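Surface layer protein (Geobacillus stearothermophilus, PDB 4UJ7) probably self-assembles into the crystalline surface layer that coats the bacterial cell, with calcium bound in the second of the two domains, 5 and 6, present here. Local coordinates at residues P13-I18 with N45-N50; V51-D56 with V63-S68; A142-A145 with I149-D152; V171-S176 with T182-T187. All blocks are in the same frame, centred on the assembly; numbering follows the deposited sequence.

Contacts 1 and 2 belong to the first Big2 domain, contacts 3 and 4 to the second, and they follow one another along the chain without interleaving. Contact 1 opens the first domain at its edge strand 15-20; contact 2, centred about 17 Å away, brings together edge strands 52-55 and 61-65 of its two sheets. Contacts 3 and 4 are hairpins of one antiparallel sheet, their centres about 21 Å apart, joined through the neighbouring strands 135-144 and 181-188. Contact 3, about 23 Å from contact 2 between centres, lies where the domains meet, whereas contact 4 lies near calcium-binding residues. The set thus combines packing within each Ig-like domain with a backbone connection between them.

Contact 1 (P13-I18 with N45-N50); sequences PVLETI and NKFTGN
Phe47 lays one face of its ring against the Val14-Leu15 peptide beside edge strand 15-20 of the first Big2 domain, an Ig-like beta-sandwich. The ring belongs to the loop that runs from strand 32-41 towards strand 52-55. Leu15 N sits over the ring centre, 3.6 Å above its plane, and Val14 C lies over the same face but offset toward the rim. With CG anti to the backbone N (chi1 -178°), the Phe47 ring reaches out from the loop to meet this peptide flat on. Leu15 adds its own side chain, which crosses that of Phe47 at about a right angle: its CB is 3.8 Å from Phe47 CE2, and CD1 approaches CD2 more loosely. Beyond the ring, Leu15 rests on Leu39, and the backbone of Phe47 is hydrogen-bonded to that same residue, so strand 32-41 is common to both sides of the contact. Immediately after Leu15, Glu16 and Thr17 both face Lys40 in a classic beta bulge. Pro13 adds a looser contact, its CB 4.4 Å from Phe47 CD1, while Pro13 O comes obliquely to within 3.7 Å of Phe47 CE1.

Contact 2 (V51-D56 with V63-S68); sequences VNVTSD and VSVSNS
Val63 meets Val53 and the backbone around Ser55 where two edge strands of the Ig-like beta-sandwich face each other. Strand 52-55 borders the sheet that contains 85-93, and strand 61-65 the sheet that contains 74-81. The short segments run antiparallel, at 170°, but their axes are 6.4 Å apart, and methyl groups join them in place of backbone bonds. Val63 uses both of its methyls. CG1, held between its own backbone N and carbonyl carbon (chi1 69°), pushes up to the opposite main chain, 3.6 Å from Ser55 N. It also touches Val53 CG2, against which Val63 CG2 packs too, at 4.0 Å. An alanine here would lose both methyls, which would probably open a gap beside the Thr54-Ser55 peptide and leave Val53 CG2 with less to pack against. The hydroxyl of Ser55 is engaged elsewhere, with Ala61 O and Lys57 N. At Ser64 the side chain turns from the contact to Thr78 of strand 74-81, while Ser64 C lies 3.9 Å from Val53 CG2. Val65 points back inward. Its CG1 and CB both sit 3.8 Å from Val53 CG2, so that one methyl of Val53 is wedged between Val63 and Val65. Tyr75 touches both Val51 and Val65 from strand 74-81. The other Val65 methyl, CG2, continues the apolar row to the start of the opposite segment, where it lies 4.0 Å from Val51 CG2.

Contact 3 (A142-A145 with I149-D152); sequences AVDA and IVGD
Val150 reaches across to strand 135-144, one methyl on Ala142 and the other on Asp144. A chi1 of -64° sets its CG1 anti to the carbonyl carbon and leaves CG2 between that carbon and the backbone N, 3.5 Å from Ala142 O and more loosely against Ala142 CB. CG1 turns to Asp144, whose side chain Val150 crosses at about a right angle, 3.7 Å from Asp144 OD2. The carboxylate is brought there by a chi1 of 73° and held by other partners: OD1 accepts from Asn148 N within the turn, and OD2 from Gly108 N. An alanine at this position would lack both methyls and would probably open a gap between the two strands, while the backbone bonds stay. Strands 135-144 and 149-152 form a beta hairpin with a classic bulge, in which Val150 and Gly151 both face Ala142. Ala142 O receives Val150 N at 2.9 Å, with an N-H...O angle of 161°, and a weak second bond from Gly151 N at 3.4 Å. In return Ala142 N donates to Gly151 O at 2.8 Å. Past the bulge, Val143 and Ile149 form a non-hydrogen-bonded pair on one face, Val143 CG2 loosely 4.4 Å from Ile149 CG1. The outer backbone edge of Ile149 bonds to Ser26 and Ala28 of the preceding domain, while the backbone of Val143 is hydrogen-bonded to Ala111 and Asn112.

Contact 4 (V171-S176 with T182-T187); sequences VNASKS and TVYVIT
Ile186 fills the apolar centre with two different branches. Its CD1 lies 3.6 Å from Ala173 CB, carried there by a folded chain (chi2 -56°), while CG2 meets Val171 CB at 3.7 Å. Leu199 and Ile123, from two neighbouring strands, pack against both Val171 and Ile186. On the same face of the sheet, the Tyr184 ring presents its edge to the Ala173 carbonyl carbon and one flat side to Lys175. Lys175 CG stands 3.8 Å from the ring centroid, 22° off its normal, in a CH-pi contact. The rest of the lysine chain runs extended across the rim, and CE comes within 3.5 Å of Tyr184 CE2. Both polar ends have partners further on: Lys175 NZ bonds to Asn155 O, and Tyr184 OH to Ile159 N and to a water.

Six backbone hydrogen bonds link the strands through the pairs Asn172-Thr187, Ser174-Val185 and Ser176-Val183. Val185 N to Ser174 O is almost straight, 2.9 Å at 176°. The opposite face is more polar. Ser176 OG touches Val185 CG2 there, and a water joins Ser174 OG, Val185 O and Thr187 OG1. Another water bridges Thr187 OG1 to Asn172 ND2, which donates to it over 2.9 Å. The whole is a regular antiparallel beta hairpin of the second Ig-like Big2 domain, set beside calcium-binding residues: Val185 packs near Asp135 and Val171 near Glu197.

Contact 1 (P13-I18 with N45-N50)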
loop_
_atom_site.group_PDB
_atom_site.type_symbol
_atom_site.label_atom_id
_atom_site.label_comp_id
_atom_site.label_asym_id
_atom_site.label_seq_id
_atom_site.Cartn_x
_atom_site.Cartn_y
_atom_site.Cartn_z
ATOM N N PRO A 13 -11.982 -13.603 22.613
ATOM C CA PRO A 13 -10.874 -13.304 21.694
ATOM C C PRO A 13 -9.721 -12.562 22.356
ATOM O O PRO A 13 -9.942 -11.628 23.124
ATOM C CB PRO A 13 -11.531 -12.423 20.617
ATOM C CG PRO A 13 -12.981 -12.782 20.676
ATOM C CD PRO A 13 -13.247 -13.012 22.136
ATOM N N VAL A 14 -8.504 -13.011 22.050
ATOM C CA VAL A 14 -7.267 -12.408 22.523
ATOM C C VAL A 14 -6.345 -12.239 21.305
ATOM O O VAL A 14 -6.471 -12.988 20.347
ATOM C CB VAL A 14 -6.612 -13.322 23.601
ATOM C CG1 VAL A 14 -6.136 -14.648 23.010
ATOM C CG2 VAL A 14 -5.477 -12.615 24.321
ATOM N N LEU A 15 -5.428 -11.270 21.325
ATOM C CA LEU A 15 -4.437 -11.198 20.225
ATOM C C LEU A 15 -3.585 -12.469 20.128
ATOM O O LEU A 15 -2.981 -12.873 21.120
ATOM C CB LEU A 15 -3.515 -9.980 20.379
ATOM C CG LEU A 15 -2.453 -9.804 19.277
ATOM C CD1 LEU A 15 -3.087 -9.520 17.914
ATOM C CD2 LEU A 15 -1.458 -8.703 19.629
ATOM N N GLU A 16 -3.541 -13.084 18.945
ATOM C CA GLU A 16 -2.757 -14.301 18.698
ATOM C C GLU A 16 -1.596 -14.107 17.705
ATOM O O GLU A 16 -0.494 -14.617 17.925
ATOM C CB GLU A 16 -3.698 -15.407 18.207
ATOM C CG GLU A 16 -3.031 -16.767 17.990
ATOM C CD GLU A 16 -3.010 -17.628 19.238
ATOM O OE1 GLU A 16 -3.537 -17.194 20.283
ATOM O OE2 GLU A 16 -2.476 -18.761 19.172
ATOM N N THR A 17 -1.848 -13.379 16.610
ATOM C CA THR A 17 -0.910 -13.269 15.490
ATOM C C THR A 17 -0.886 -11.791 15.059
ATOM O O THR A 17 -1.959 -11.195 14.867
ATOM C CB THR A 17 -1.379 -14.150 14.295
ATOM O OG1 THR A 17 -1.463 -15.528 14.708
ATOM C CG2 THR A 17 -0.432 -14.061 13.087
ATOM N N ILE A 18 0.317 -11.227 14.921
ATOM C CA ILE A 18 0.504 -9.959 14.191
ATOM C C ILE A 18 0.832 -10.350 12.759
ATOM O O ILE A 18 2.007 -10.521 12.420
ATOM C CB ILE A 18 1.619 -9.071 14.782
ATOM C CG1 ILE A 18 1.333 -8.812 16.260
ATOM C CG2 ILE A 18 1.746 -7.726 14.032
ATOM C CD1 ILE A 18 2.457 -8.101 16.992
ATOM N N ASN A 45 -9.798 -14.160 13.200
ATOM C CA ASN A 45 -10.584 -12.958 12.919
ATOM C C ASN A 45 -9.849 -11.684 13.336
ATOM O O ASN A 45 -8.963 -11.731 14.189
ATOM C CB ASN A 45 -11.938 -13.044 13.612
ATOM C CG ASN A 45 -12.799 -14.171 13.054
ATOM O OD1 ASN A 45 -12.814 -14.409 11.846
ATOM N ND2 ASN A 45 -13.507 -14.866 13.931
ATOM N N LYS A 46 -10.216 -10.558 12.728
ATOM C CA LYS A 46 -9.564 -9.283 13.040
ATOM C C LYS A 46 -9.742 -8.929 14.513
ATOM O O LYS A 46 -10.791 -9.181 15.111
ATOM C CB LYS A 46 -10.051 -8.162 12.118
ATOM C CG LYS A 46 -9.661 -8.382 10.661
ATOM C CD LYS A 46 -9.545 -7.077 9.896
ATOM C CE LYS A 46 -9.805 -7.276 8.412
ATOM N NZ LYS A 46 -11.262 -7.272 8.114
ATOM N N PHE A 47 -8.690 -8.364 15.091
ATOM C CA PHE A 47 -8.675 -7.986 16.500
ATOM C C PHE A 47 -8.171 -6.547 16.585
ATOM O O PHE A 47 -7.116 -6.240 16.042
ATOM C CB PHE A 47 -7.738 -8.939 17.257
ATOM C CG PHE A 47 -7.655 -8.685 18.734
ATOM C CD1 PHE A 47 -8.581 -9.271 19.602
ATOM C CD2 PHE A 47 -6.647 -7.882 19.262
ATOM C CE1 PHE A 47 -8.508 -9.045 20.972
ATOM C CE2 PHE A 47 -6.569 -7.657 20.637
ATOM C CZ PHE A 47 -7.501 -8.242 21.480
ATOM N N THR A 48 -8.902 -5.677 17.287
ATOM C CA THR A 48 -8.478 -4.285 17.464
ATOM C C THR A 48 -7.463 -4.178 18.593
ATOM O O THR A 48 -7.698 -4.659 19.712
ATOM C CB THR A 48 -9.682 -3.385 17.790
ATOM O OG1 THR A 48 -10.593 -3.430 16.689
ATOM C CG2 THR A 48 -9.246 -1.939 18.047
ATOM N N GLY A 49 -6.315 -3.580 18.284
ATOM C CA GLY A 49 -5.285 -3.370 19.296
ATOM C C GLY A 49 -4.285 -2.354 18.783
ATOM O O GLY A 49 -4.294 -2.027 17.598
ATOM N N ASN A 50 -3.438 -1.854 19.679
ATOM C CA ASN A 50 -2.448 -0.837 19.309
ATOM C C ASN A 50 -1.111 -1.478 19.024
ATOM O O ASN A 50 -0.842 -2.596 19.515
ATOM C CB ASN A 50 -2.312 0.201 20.423
ATOM C CG ASN A 50 -3.662 0.716 20.892
ATOM O OD1 ASN A 50 -4.543 1.017 20.076
ATOM N ND2 ASN A 50 -3.853 0.773 22.205
#

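Contact 2 (V51-D56 with V63-S68)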
loop_
_atom_site.group_PDB
_atom_site.type_symbol
_atom_site.label_atom_id
_atom_site.label_comp_id
_atom_site.label_asym_id
_atom_site.label_seq_id
_atom_site.Cartn_x
_atom_site.Cartn_y
_atom_site.Cartn_z
ATOM N N VAL A 51 -0.276 -0.800 18.229
ATOM C CA VAL A 51 1.030 -1.343 17.842
ATOM C C VAL A 51 2.159 -0.323 17.948
ATOM O O VAL A 51 1.974 0.882 17.694
ATOM C CB VAL A 51 1.055 -1.944 16.403
ATOM C CG1 VAL A 51 0.113 -3.133 16.276
ATOM C CG2 VAL A 51 0.760 -0.894 15.338
ATOM N N ASN A 52 3.333 -0.820 18.328
ATOM C CA ASN A 52 4.586 -0.094 18.227
ATOM C C ASN A 52 5.439 -0.660 17.136
ATOM O O ASN A 52 5.468 -1.879 16.921
ATOM C CB ASN A 52 5.367 -0.214 19.520
ATOM C CG ASN A 52 4.815 0.663 20.569
ATOM O OD1 ASN A 52 5.034 1.904 20.536
ATOM N ND2 ASN A 52 4.059 0.071 21.485
ATOM N N VAL A 53 6.121 0.220 16.424
ATOM C CA VAL A 53 7.096 -0.160 15.411
ATOM C C VAL A 53 8.405 0.543 15.722
ATOM O O VAL A 53 8.431 1.762 15.984
ATOM C CB VAL A 53 6.650 0.146 13.946
ATOM C CG1 VAL A 53 5.426 -0.687 13.592
ATOM C CG2 VAL A 53 6.413 1.646 13.725
ATOM N N THR A 54 9.476 -0.235 15.704
ATOM C CA THR A 54 10.814 0.269 15.993
ATOM C C THR A 54 11.828 -0.372 15.063
ATOM O O THR A 54 11.764 -1.574 14.774
ATOM C CB THR A 54 11.262 -0.028 17.444
ATOM O OG1 THR A 54 11.157 -1.430 17.714
ATOM C CG2 THR A 54 10.450 0.763 18.459
ATOM N N SER A 55 12.756 0.443 14.585
ATOM C CA SER A 55 13.895 -0.041 13.822
ATOM C C SER A 55 15.018 -0.288 14.803
ATOM O O SER A 55 15.283 0.540 15.680
ATOM C CB SER A 55 14.350 0.990 12.805
ATOM O OG SER A 55 15.577 0.580 12.239
ATOM N N ASP A 56 15.710 -1.394 14.623
ATOM C CA ASP A 56 16.740 -1.740 15.560
ATOM C C ASP A 56 18.101 -1.138 15.165
ATOM O O ASP A 56 19.094 -1.338 15.863
ATOM C CB ASP A 56 16.699 -3.250 15.804
ATOM C CG ASP A 56 15.323 -3.700 16.336
ATOM O OD1 ASP A 56 14.971 -3.323 17.475
ATOM O OD2 ASP A 56 14.574 -4.401 15.620
ATOM N N VAL A 63 11.324 4.008 10.568
ATOM C CA VAL A 63 10.023 3.368 10.409
ATOM C C VAL A 63 8.900 4.186 11.039
ATOM O O VAL A 63 9.113 4.906 12.027
ATOM C CB VAL A 63 10.052 1.930 10.977
ATOM C CG1 VAL A 63 10.173 1.933 12.499
ATOM C CG2 VAL A 63 8.834 1.134 10.522
ATOM N N SER A 64 7.707 4.097 10.449
ATOM C CA SER A 64 6.532 4.724 11.019
ATOM C C SER A 64 5.319 3.856 10.728
ATOM O O SER A 64 5.402 2.915 9.933
ATOM C CB SER A 64 6.340 6.129 10.447
ATOM O OG SER A 64 6.136 6.066 9.043
ATOM N N VAL A 65 4.214 4.132 11.406
ATOM C CA VAL A 65 3.000 3.325 11.259
ATOM C C VAL A 65 1.771 4.210 11.139
ATOM O O VAL A 65 1.651 5.254 11.812
ATOM C CB VAL A 65 2.867 2.278 12.405
ATOM C CG1 VAL A 65 2.830 2.924 13.789
ATOM C CG2 VAL A 65 1.650 1.382 12.211
ATOM N N SER A 66 0.831 3.786 10.293
ATOM C CA SER A 66 -0.380 4.584 10.056
ATOM C C SER A 66 -1.270 4.719 11.293
ATOM O O SER A 66 -1.220 3.878 12.220
ATOM C CB SER A 66 -1.162 4.004 8.854
ATOM O OG SER A 66 -1.730 2.727 9.159
ATOM N N ASN A 67 -2.082 5.780 11.303
ATOM C CA ASN A 67 -2.952 6.115 12.434
ATOM C C ASN A 67 -2.212 6.153 13.765
ATOM O O ASN A 67 -2.778 5.873 14.818
ATOM C CB ASN A 67 -4.227 5.247 12.521
ATOM C CG ASN A 67 -5.391 6.009 13.150
ATOM O OD1 ASN A 67 -5.779 7.058 12.614
ATOM N ND2 ASN A 67 -5.943 5.521 14.285
ATOM N N SER A 68 -0.920 6.460 13.697
ATOM C CA SER A 68 -0.048 6.414 14.889
ATOM C C SER A 68 -0.221 5.133 15.697
ATOM O O SER A 68 -0.091 5.119 16.924
ATOM C CB SER A 68 -0.269 7.650 15.752
ATOM O OG SER A 68 0.063 8.788 14.964
#

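Contact 3 (A142-A145 with I149-D152)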
loop_
_atom_site.group_PDB
_atom_site.type_symbol
_atom_site.label_atom_id
_atom_site.label_comp_id
_atom_site.label_asym_id
_atom_site.label_seq_id
_atom_site.Cartn_x
_atom_site.Cartn_y
_atom_site.Cartn_z
ATOM N N ALA A 142 9.387 1.419 -9.399
ATOM C CA ALA A 142 10.435 0.777 -10.188
ATOM C C ALA A 142 11.248 -0.191 -9.299
ATOM O O ALA A 142 11.622 0.145 -8.168
ATOM C CB ALA A 142 11.324 1.821 -10.831
ATOM N N VAL A 143 11.528 -1.380 -9.829
ATOM C CA VAL A 143 12.122 -2.475 -9.064
ATOM C C VAL A 143 13.338 -3.031 -9.812
ATOM O O VAL A 143 13.237 -3.311 -11.003
ATOM C CB VAL A 143 11.062 -3.586 -8.839
ATOM C CG1 VAL A 143 11.641 -4.767 -8.086
ATOM C CG2 VAL A 143 9.867 -3.020 -8.081
ATOM N N ASP A 144 14.469 -3.197 -9.123
ATOM C CA ASP A 144 15.652 -3.764 -9.791
ATOM C C ASP A 144 15.557 -5.285 -9.909
ATOM O O ASP A 144 14.585 -5.892 -9.457
ATOM C CB ASP A 144 16.967 -3.281 -9.149
ATOM C CG ASP A 144 17.242 -3.905 -7.786
ATOM O OD1 ASP A 144 16.641 -4.940 -7.410
ATOM O OD2 ASP A 144 18.083 -3.346 -7.062
ATOM N N ALA A 145 16.564 -5.905 -10.527
ATOM C CA ALA A 145 16.513 -7.339 -10.834
ATOM C C ALA A 145 16.407 -8.218 -9.594
ATOM O O ALA A 145 15.878 -9.331 -9.675
ATOM C CB ALA A 145 17.718 -7.746 -11.679
ATOM N N ILE A 149 13.100 -2.015 -4.317
ATOM C CA ILE A 149 12.443 -0.812 -4.809
ATOM C C ILE A 149 13.507 0.267 -4.998
ATOM O O ILE A 149 14.183 0.681 -4.045
ATOM C CB ILE A 149 11.290 -0.327 -3.895
ATOM C CG1 ILE A 149 10.075 -1.243 -4.056
ATOM C CG2 ILE A 149 10.880 1.098 -4.256
ATOM C CD1 ILE A 149 8.977 -0.997 -3.049
ATOM N N VAL A 150 13.660 0.693 -6.245
ATOM C CA VAL A 150 14.679 1.690 -6.593
ATOM C C VAL A 150 14.089 3.050 -6.971
ATOM O O VAL A 150 14.813 4.026 -7.071
ATOM C CB VAL A 150 15.674 1.179 -7.673
ATOM C CG1 VAL A 150 16.468 -0.004 -7.135
ATOM C CG2 VAL A 150 14.941 0.819 -8.962
ATOM N N GLY A 151 12.774 3.133 -7.161
ATOM C CA GLY A 151 12.155 4.437 -7.411
ATOM C C GLY A 151 10.649 4.377 -7.267
ATOM O O GLY A 151 10.047 3.331 -7.494
ATOM N N ASP A 152 10.052 5.498 -6.861
ATOM C CA ASP A 152 8.608 5.675 -6.887
ATOM C C ASP A 152 8.293 6.562 -8.090
ATOM O O ASP A 152 8.602 7.750 -8.096
ATOM C CB ASP A 152 8.140 6.301 -5.562
ATOM C CG ASP A 152 6.644 6.557 -5.514
ATOM O OD1 ASP A 152 6.009 6.616 -6.575
ATOM O OD2 ASP A 152 6.113 6.734 -4.400
#

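Contact 4 (V171-S176 with T182-T187)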
loop_
_atom_site.group_PDB
_atom_site.type_symbol
_atom_site.label_atom_id
_atom_site.label_comp_id
_atom_site.label_asym_id
_atom_site.label_seq_id
_atom_site.Cartn_x
_atom_site.Cartn_y
_atom_site.Cartn_z
ATOM N N VAL A 171 -15.076 5.637 -13.008
ATOM C CA VAL A 171 -14.198 6.231 -11.990
ATOM C C VAL A 171 -13.327 7.340 -12.561
ATOM O O VAL A 171 -13.074 7.381 -13.771
ATOM C CB VAL A 171 -13.286 5.177 -11.308
ATOM C CG1 VAL A 171 -14.112 4.121 -10.595
ATOM C CG2 VAL A 171 -12.354 4.516 -12.310
ATOM N N ASN A 172 -12.911 8.243 -11.681
ATOM C CA ASN A 172 -11.903 9.254 -12.011
ATOM C C ASN A 172 -10.579 8.883 -11.401
ATOM O O ASN A 172 -10.541 8.314 -10.315
ATOM C CB ASN A 172 -12.332 10.631 -11.504
ATOM C CG ASN A 172 -13.245 11.357 -12.486
ATOM O OD1 ASN A 172 -13.129 11.196 -13.709
ATOM N ND2 ASN A 172 -14.144 12.166 -11.958
ATOM N N ALA A 173 -9.497 9.195 -12.107
ATOM C CA ALA A 173 -8.137 8.907 -11.649
ATOM C C ALA A 173 -7.371 10.207 -11.676
ATOM O O ALA A 173 -7.296 10.867 -12.732
ATOM C CB ALA A 173 -7.477 7.882 -12.554
ATOM N N SER A 174 -6.789 10.592 -10.541
ATOM C CA SER A 174 -6.120 11.892 -10.427
ATOM C C SER A 174 -4.845 11.824 -9.589
ATOM O O SER A 174 -4.870 11.265 -8.487
ATOM C CB SER A 174 -7.073 12.876 -9.758
ATOM O OG SER A 174 -7.513 12.354 -8.513
ATOM N N LYS A 175 -3.752 12.409 -10.083
ATOM C CA LYS A 175 -2.508 12.492 -9.309
ATOM C C LYS A 175 -2.643 13.518 -8.209
ATOM O O LYS A 175 -3.048 14.654 -8.456
ATOM C CB LYS A 175 -1.335 12.922 -10.190
ATOM C CG LYS A 175 -0.875 11.858 -11.152
ATOM C CD LYS A 175 0.326 12.335 -11.953
ATOM C CE LYS A 175 0.586 11.358 -13.077
ATOM N NZ LYS A 175 1.360 11.949 -14.203
ATOM N N SER A 176 -2.283 13.122 -6.994
ATOM C CA SER A 176 -2.295 14.032 -5.858
ATOM C C SER A 176 -0.885 14.096 -5.306
ATOM O O SER A 176 -0.377 13.105 -4.797
ATOM C CB SER A 176 -3.282 13.557 -4.806
ATOM O OG SER A 176 -4.586 13.566 -5.370
ATOM N N THR A 182 3.738 11.486 -4.546
ATOM C CA THR A 182 2.544 11.406 -5.392
ATOM C C THR A 182 1.752 10.113 -5.155
ATOM O O THR A 182 2.329 9.020 -5.139
ATOM C CB THR A 182 2.944 11.511 -6.885
ATOM O OG1 THR A 182 3.583 12.775 -7.109
ATOM C CG2 THR A 182 1.731 11.391 -7.810
ATOM N N VAL A 183 0.434 10.250 -4.968
ATOM C CA VAL A 183 -0.482 9.093 -4.930
ATOM C C VAL A 183 -1.493 9.263 -6.065
ATOM O O VAL A 183 -1.972 10.379 -6.305
ATOM C CB VAL A 183 -1.207 9.003 -3.565
ATOM C CG1 VAL A 183 -2.177 7.842 -3.527
ATOM C CG2 VAL A 183 -0.186 8.882 -2.435
ATOM N N TYR A 184 -1.818 8.178 -6.777
ATOM C CA TYR A 184 -2.892 8.261 -7.767
ATOM C C TYR A 184 -4.199 7.882 -7.058
ATOM O O TYR A 184 -4.323 6.773 -6.521
ATOM C CB TYR A 184 -2.614 7.302 -8.926
ATOM C CG TYR A 184 -2.586 7.949 -10.299
ATOM C CD1 TYR A 184 -3.745 8.494 -10.859
ATOM C CD2 TYR A 184 -1.397 8.007 -11.041
ATOM C CE1 TYR A 184 -3.738 9.084 -12.113
ATOM C CE2 TYR A 184 -1.377 8.589 -12.309
ATOM C CZ TYR A 184 -2.548 9.126 -12.843
ATOM O OH TYR A 184 -2.551 9.714 -14.099
ATOM N N VAL A 185 -5.147 8.810 -7.033
ATOM C CA VAL A 185 -6.370 8.653 -6.250
ATOM C C VAL A 185 -7.520 8.383 -7.202
ATOM O O VAL A 185 -7.784 9.166 -8.125
ATOM C CB VAL A 185 -6.631 9.892 -5.380
ATOM C CG1 VAL A 185 -7.916 9.727 -4.576
ATOM C CG2 VAL A 185 -5.452 10.141 -4.446
ATOM N N ILE A 186 -8.196 7.264 -6.959
ATOM C CA ILE A 186 -9.313 6.824 -7.795
ATOM C C ILE A 186 -10.617 7.043 -7.015
ATOM O O ILE A 186 -10.740 6.612 -5.864
ATOM C CB ILE A 186 -9.170 5.314 -8.148
ATOM C CG1 ILE A 186 -7.720 4.930 -8.527
ATOM C CG2 ILE A 186 -10.163 4.948 -9.251
ATOM C CD1 ILE A 186 -7.148 5.739 -9.673
ATOM N N THR A 187 -11.593 7.701 -7.635
ATOM C CA THR A 187 -12.887 7.950 -6.979
ATOM C C THR A 187 -14.037 7.621 -7.925
ATOM O O THR A 187 -13.848 7.558 -9.144
ATOM C CB THR A 187 -13.012 9.415 -6.545
ATOM O OG1 THR A 187 -12.749 10.259 -7.672
ATOM C CG2 THR A 187 -12.035 9.755 -5.388
HETATM O O HOH W 1 -14.569 11.339 -9.247
HETATM O O HOH W 2 -4.583 11.361 -14.637
HETATM O O HOH W 3 -9.990 10.937 -8.097
#